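Local coordinates for pesticidal crystal protein Cry4Aa (Bacillus thuringiensis, PDB 2C9K) that kills mosquito larvae by binding to midgut epithelial cells and causing their colloid-osmotic lysis, as a pore-forming three-domain delta-endotoxin, at residues V477-L482 with D504-T509; F520-Y525 with Y570-N575. One frame throughout, in Å; residues are numbered along the deposited sequence.

Contact 1: residues V477-L482 with D504-T509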
# COMPACT_ATOMS: atom_id res chain seq x y z
N VAL A 477 -8.01 -6.78 8.18
CA VAL A 477 -8.80 -6.95 6.97
C VAL A 477 -8.46 -8.25 6.24
O VAL A 477 -9.10 -8.57 5.24
CB VAL A 477 -8.63 -5.76 6.00
CG1 VAL A 477 -9.30 -4.51 6.57
CG2 VAL A 477 -7.15 -5.50 5.73
N LYS A 478 -7.46 -8.98 6.73
CA LYS A 478 -7.08 -10.26 6.10
C LYS A 478 -7.99 -11.36 6.62
O LYS A 478 -7.75 -12.54 6.38
CB LYS A 478 -5.62 -10.62 6.40
CG LYS A 478 -4.58 -9.75 5.73
CD LYS A 478 -4.61 -9.87 4.22
CE LYS A 478 -4.35 -11.30 3.76
NZ LYS A 478 -3.05 -11.82 4.25
N ALA A 479 -9.04 -10.96 7.33
CA ALA A 479 -10.01 -11.90 7.89
C ALA A 479 -10.97 -12.33 6.79
O ALA A 479 -11.01 -11.71 5.72
CB ALA A 479 -10.78 -11.24 9.01
N ASN A 480 -11.74 -13.39 7.05
CA ASN A 480 -12.70 -13.88 6.06
C ASN A 480 -14.15 -13.91 6.54
O ASN A 480 -15.04 -14.41 5.84
CB ASN A 480 -12.28 -15.27 5.58
CG ASN A 480 -12.00 -16.24 6.73
OD1 ASN A 480 -12.61 -16.14 7.80
ND2 ASN A 480 -11.10 -17.19 6.49
N SER A 481 -14.40 -13.38 7.73
CA SER A 481 -15.76 -13.34 8.28
C SER A 481 -15.98 -12.06 9.08
O SER A 481 -15.21 -11.72 9.99
CB SER A 481 -16.01 -14.56 9.16
OG SER A 481 -17.32 -14.49 9.72
N LEU A 482 -17.06 -11.35 8.77
CA LEU A 482 -17.35 -10.09 9.44
C LEU A 482 -18.79 -10.01 9.94
O LEU A 482 -19.74 -10.11 9.17
CB LEU A 482 -17.08 -8.95 8.47
CG LEU A 482 -17.33 -7.52 8.94
CD1 LEU A 482 -16.26 -7.10 9.94
CD2 LEU A 482 -17.34 -6.61 7.72
N ASP A 504 -19.35 -6.47 16.79
CA ASP A 504 -19.75 -7.77 17.32
C ASP A 504 -18.65 -8.82 17.29
O ASP A 504 -17.99 -9.09 18.30
CB ASP A 504 -20.97 -8.30 16.55
CG ASP A 504 -20.89 -8.01 15.06
OD1 ASP A 504 -19.77 -7.96 14.51
OD2 ASP A 504 -21.96 -7.85 14.42
N HIS A 505 -18.46 -9.41 16.12
CA HIS A 505 -17.46 -10.44 15.95
C HIS A 505 -16.85 -10.39 14.54
O HIS A 505 -17.38 -9.72 13.66
CB HIS A 505 -18.11 -11.80 16.14
CG HIS A 505 -19.26 -12.04 15.20
ND1 HIS A 505 -20.47 -11.39 15.33
CD2 HIS A 505 -19.36 -12.83 14.11
CE1 HIS A 505 -21.27 -11.78 14.35
NE2 HIS A 505 -20.62 -12.65 13.60
N PHE A 506 -15.74 -11.10 14.36
CA PHE A 506 -15.07 -11.20 13.07
C PHE A 506 -14.01 -12.28 13.23
O PHE A 506 -13.43 -12.40 14.30
CB PHE A 506 -14.47 -9.85 12.61
CG PHE A 506 -13.19 -9.45 13.31
CD1 PHE A 506 -11.97 -9.97 12.90
CD2 PHE A 506 -13.21 -8.51 14.34
CE1 PHE A 506 -10.77 -9.54 13.50
CE2 PHE A 506 -12.03 -8.07 14.95
CZ PHE A 506 -10.81 -8.59 14.53
N LYS A 507 -13.80 -13.07 12.18
CA LYS A 507 -12.81 -14.15 12.24
C LYS A 507 -11.78 -14.17 11.12
O LYS A 507 -12.12 -14.11 9.94
CB LYS A 507 -13.50 -15.50 12.30
CG LYS A 507 -12.55 -16.69 12.30
CD LYS A 507 -12.45 -17.34 10.94
CE LYS A 507 -13.76 -17.97 10.55
NZ LYS A 507 -13.80 -18.23 9.09
N ILE A 508 -10.52 -14.26 11.49
CA ILE A 508 -9.46 -14.33 10.52
C ILE A 508 -8.86 -15.73 10.70
O ILE A 508 -8.73 -16.21 11.83
CB ILE A 508 -8.41 -13.20 10.75
CG1 ILE A 508 -6.99 -13.71 10.59
CG2 ILE A 508 -8.59 -12.60 12.12
CD1 ILE A 508 -6.60 -13.93 9.17
N THR A 509 -8.54 -16.39 9.59
CA THR A 509 -7.96 -17.73 9.61
C THR A 509 -6.47 -17.69 9.29
O THR A 509 -6.06 -17.08 8.31
CB THR A 509 -8.66 -18.64 8.60
OG1 THR A 509 -10.08 -18.55 8.79
CG2 THR A 509 -8.23 -20.08 8.78
O HOH W 1 -8.89 -14.65 7.33

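Contact 2: residues F520-Y525 with Y570-N575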
# COMPACT_ATOMS: atom_id res chain seq x y z
N PHE A 520 2.25 -14.67 22.06
CA PHE A 520 1.42 -13.75 22.80
C PHE A 520 0.78 -13.07 21.60
O PHE A 520 1.49 -12.69 20.67
CB PHE A 520 2.24 -12.74 23.62
CG PHE A 520 2.68 -13.28 24.96
CD1 PHE A 520 4.01 -13.16 25.38
CD2 PHE A 520 1.78 -13.96 25.78
CE1 PHE A 520 4.43 -13.73 26.57
CE2 PHE A 520 2.20 -14.53 26.99
CZ PHE A 520 3.52 -14.42 27.38
N ILE A 521 -0.53 -12.97 21.56
CA ILE A 521 -1.10 -12.28 20.42
C ILE A 521 -1.36 -10.84 20.92
O ILE A 521 -1.90 -10.63 22.00
CB ILE A 521 -2.38 -13.04 19.83
CG1 ILE A 521 -3.63 -12.18 19.93
CG2 ILE A 521 -2.56 -14.39 20.50
CD1 ILE A 521 -3.68 -11.14 18.87
N ARG A 522 -0.89 -9.87 20.14
CA ARG A 522 -0.99 -8.44 20.47
C ARG A 522 -1.83 -7.70 19.43
O ARG A 522 -1.76 -8.02 18.25
CB ARG A 522 0.41 -7.85 20.52
CG ARG A 522 0.49 -6.41 20.92
CD ARG A 522 1.93 -5.97 21.03
NE ARG A 522 2.54 -5.68 19.74
CZ ARG A 522 3.82 -5.37 19.58
NH1 ARG A 522 4.63 -5.33 20.63
NH2 ARG A 522 4.30 -5.07 18.38
N ILE A 523 -2.60 -6.71 19.86
CA ILE A 523 -3.47 -5.97 18.95
C ILE A 523 -3.16 -4.47 18.82
O ILE A 523 -2.93 -3.79 19.82
CB ILE A 523 -4.95 -6.14 19.40
CG1 ILE A 523 -5.46 -7.51 18.97
CG2 ILE A 523 -5.83 -5.06 18.81
CD1 ILE A 523 -6.82 -7.80 19.52
N ARG A 524 -3.16 -3.97 17.58
CA ARG A 524 -2.91 -2.55 17.31
C ARG A 524 -4.28 -1.99 16.93
O ARG A 524 -4.77 -2.24 15.83
CB ARG A 524 -1.93 -2.36 16.15
CG ARG A 524 -1.50 -0.90 15.92
CD ARG A 524 -0.29 -0.79 14.99
NE ARG A 524 0.32 0.55 14.96
CZ ARG A 524 -0.07 1.56 14.18
NH1 ARG A 524 -1.09 1.41 13.34
NH2 ARG A 524 0.57 2.72 14.22
N TYR A 525 -4.88 -1.23 17.84
CA TYR A 525 -6.22 -0.69 17.62
C TYR A 525 -6.32 0.78 17.98
O TYR A 525 -5.38 1.38 18.50
CB TYR A 525 -7.20 -1.43 18.52
CG TYR A 525 -7.03 -1.01 19.97
CD1 TYR A 525 -7.99 -0.23 20.62
CD2 TYR A 525 -5.85 -1.30 20.65
CE1 TYR A 525 -7.77 0.25 21.91
CE2 TYR A 525 -5.63 -0.83 21.94
CZ TYR A 525 -6.59 -0.05 22.56
OH TYR A 525 -6.36 0.43 23.82
N TYR A 570 -1.06 -0.16 21.43
CA TYR A 570 -0.89 -1.60 21.48
C TYR A 570 -1.27 -2.28 22.78
O TYR A 570 -0.80 -1.91 23.85
CB TYR A 570 0.56 -1.97 21.19
CG TYR A 570 1.08 -1.60 19.81
CD1 TYR A 570 1.21 -0.26 19.43
CD2 TYR A 570 1.50 -2.59 18.92
CE1 TYR A 570 1.76 0.08 18.19
CE2 TYR A 570 2.05 -2.26 17.68
CZ TYR A 570 2.17 -0.92 17.33
OH TYR A 570 2.72 -0.59 16.11
N LEU A 571 -2.13 -3.30 22.67
CA LEU A 571 -2.52 -4.08 23.84
C LEU A 571 -2.22 -5.54 23.53
O LEU A 571 -2.32 -5.96 22.37
CB LEU A 571 -4.01 -3.91 24.17
CG LEU A 571 -4.27 -2.75 25.13
CD1 LEU A 571 -5.76 -2.64 25.45
CD2 LEU A 571 -3.45 -2.97 26.40
N GLU A 572 -1.86 -6.29 24.56
CA GLU A 572 -1.50 -7.69 24.41
C GLU A 572 -2.28 -8.56 25.39
O GLU A 572 -2.47 -8.18 26.54
CB GLU A 572 -0.00 -7.82 24.69
CG GLU A 572 0.62 -9.14 24.35
CD GLU A 572 2.11 -9.13 24.59
OE1 GLU A 572 2.81 -8.23 24.06
OE2 GLU A 572 2.60 -10.03 25.32
N PHE A 573 -2.74 -9.71 24.93
CA PHE A 573 -3.48 -10.60 25.80
C PHE A 573 -2.48 -11.27 26.74
O PHE A 573 -1.33 -11.49 26.37
CB PHE A 573 -4.21 -11.67 25.00
CG PHE A 573 -5.26 -11.12 24.08
CD1 PHE A 573 -4.97 -10.89 22.74
CD2 PHE A 573 -6.54 -10.87 24.54
CE1 PHE A 573 -5.95 -10.42 21.88
CE2 PHE A 573 -7.53 -10.39 23.69
CZ PHE A 573 -7.23 -10.17 22.35
N SER A 574 -2.93 -11.60 27.95
CA SER A 574 -2.06 -12.22 28.94
C SER A 574 -1.69 -13.67 28.63
O SER A 574 -0.52 -13.98 28.41
CB SER A 574 -2.71 -12.12 30.32
OG SER A 574 -4.02 -12.65 30.31
N ASN A 575 -2.68 -14.55 28.63
CA ASN A 575 -2.41 -15.96 28.36
C ASN A 575 -1.72 -16.19 27.01
O ASN A 575 -1.97 -15.48 26.04
CB ASN A 575 -3.71 -16.77 28.43
CG ASN A 575 -4.83 -16.15 27.60
OD1 ASN A 575 -5.15 -14.97 27.76
ND2 ASN A 575 -5.43 -16.95 26.73
O HOH W 2 -1.54 -13.25 24.17
O HOH W 3 4.21 -5.23 23.86
O HOH W 4 2.06 2.44 16.25

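Contact 1: residues V477-L482 with D504-T509
A classic beta bulge joins the edge strand 481-482 to strand 505-511, with Asn480 and Ser481 both set against Lys507. The carbonyl O of Lys507 is the shared acceptor: Asn480 N binds it at 3.0 Å, while Ser481 N adds a weak bond. Beyond the bulge the antiparallel register is regular. Lys507 N returns a bond of 2.9 Å to Ser481 O, and Leu482 pairs with Phe506 without hydrogen bonds, its CD1 meeting Phe506 CB.

At the bulge the end of the Asn480 side chain comes up to Lys507 and Thr509. Its CG sits between the backbone N and the carbonyl carbon (chi1 51°), which brings the amide toward strand 505-511, where its two ends meet different partners. ND2 reaches Thr509 OG1 at 2.9 Å, with the hydroxyl oxygen close to the amide plane, and also bonds Thr323 O outside the two segments. OD1 takes a bond of 2.7 Å from Lys507 NZ, which stands 38° out of the carbonyl plane. Lys507 gets there by bending at chi2 and chi3, which brings NZ to OD1 as the two side chains cross at a slant. This is the outer border of an antiparallel sheet in the C-terminal beta-sandwich domain of the toxin, and Lys507 also touches Val588 of the next strand, 584-591.

Just before the bulge the backbones come close, Ala479 CA 3.6 Å from Ile508 CA. Ala479 CB packs on Ile508 CB at 3.5 Å and lies obliquely near the Phe506 ring, which stacks on Phe589. Where the chain leaves the regular register, a water molecule accepts from Thr509 N and donates to Lys478 O, 2.6 Å from that oxygen. Lys478 NZ turns away to Glu258, Asp461 O and Asn464.

Contact 2: residues F520-Y525 with Y570-N575
With CG opposite the backbone N in both Arg522 (chi1 -177°) and Arg524 (chi1 -173°), these two chains rise from one face of strand 517-527, and Tyr570, whose CG lies opposite its carbonyl carbon, brings its ring to both. Arg524 CG lies over one face of the Tyr570 ring, 4.1 Å from its centroid, in a CH-pi contact, and the extended chain beyond it carries NE to within 2.9 Å of Tyr570 OH. A water bonded to Arg524 NH2 lies near the same hydroxyl. Arg522 bends at chi3, so that Tyr570 CD2 lies over its guanidinium, 3.4 Å from Arg522 NE. The two planes are nearly perpendicular (83°): the ring turns its edge to the guanidinium face. A water bridges Arg522 NH1 to Glu572 OE1, weakly on the glutamate side. Stronger charge partners lie beyond, in salt bridges of Arg522 to Glu606 and Arg524 to Asp603, while Tyr570 OH bonds Tyr251 OH.

The backbones form an antiparallel pair. Ile523 and Leu571 exchange hydrogen bonds, and Phe573 N meets Ile521 O at 3.2 Å. In this sheet of the C-terminal beta sandwich, the arginines, Tyr570 and Glu572 lie on one face and Ile523 and Leu571 on the other. On the side away from the arginines, the Phe573 ring lies alongside Ile521, its CD1 3.4 Å from Ile521 CG1, and CE1 meets Ile523 CD1 at 3.6 Å. Leu571 CD1 approaches Tyr525 OH, which bonds Asn552 N.

Phe573 continues onto Ile537 and Leu539 of strand 536-541 and onto Leu547 and Met549 of strand 545-550, while Arg522 and Arg524 face residues of strand 600-609, which pairs with the other edge of strand 517-527.

In the fold
Both contacts belong to the C-terminal domain of the toxin and follow one another along the chain: contact 1 is complete before contact 2 begins, and strand 505-511 leads directly into strand 517-527. Their centres are about 17 Å apart and their nearest atoms about 6 Å, so they do not touch. They lie in different sheets. Contact 1 adds edge strand 481-482 to the sheet that also holds strands 584-591, 536-541 and 545-550; contact 2 joins 517-527 to 569-572 in the sheet containing 600-609. The two sheets face each other as the layers of the beta sandwich, with contact 2's apolar side turned toward strands of contact 1's sheet.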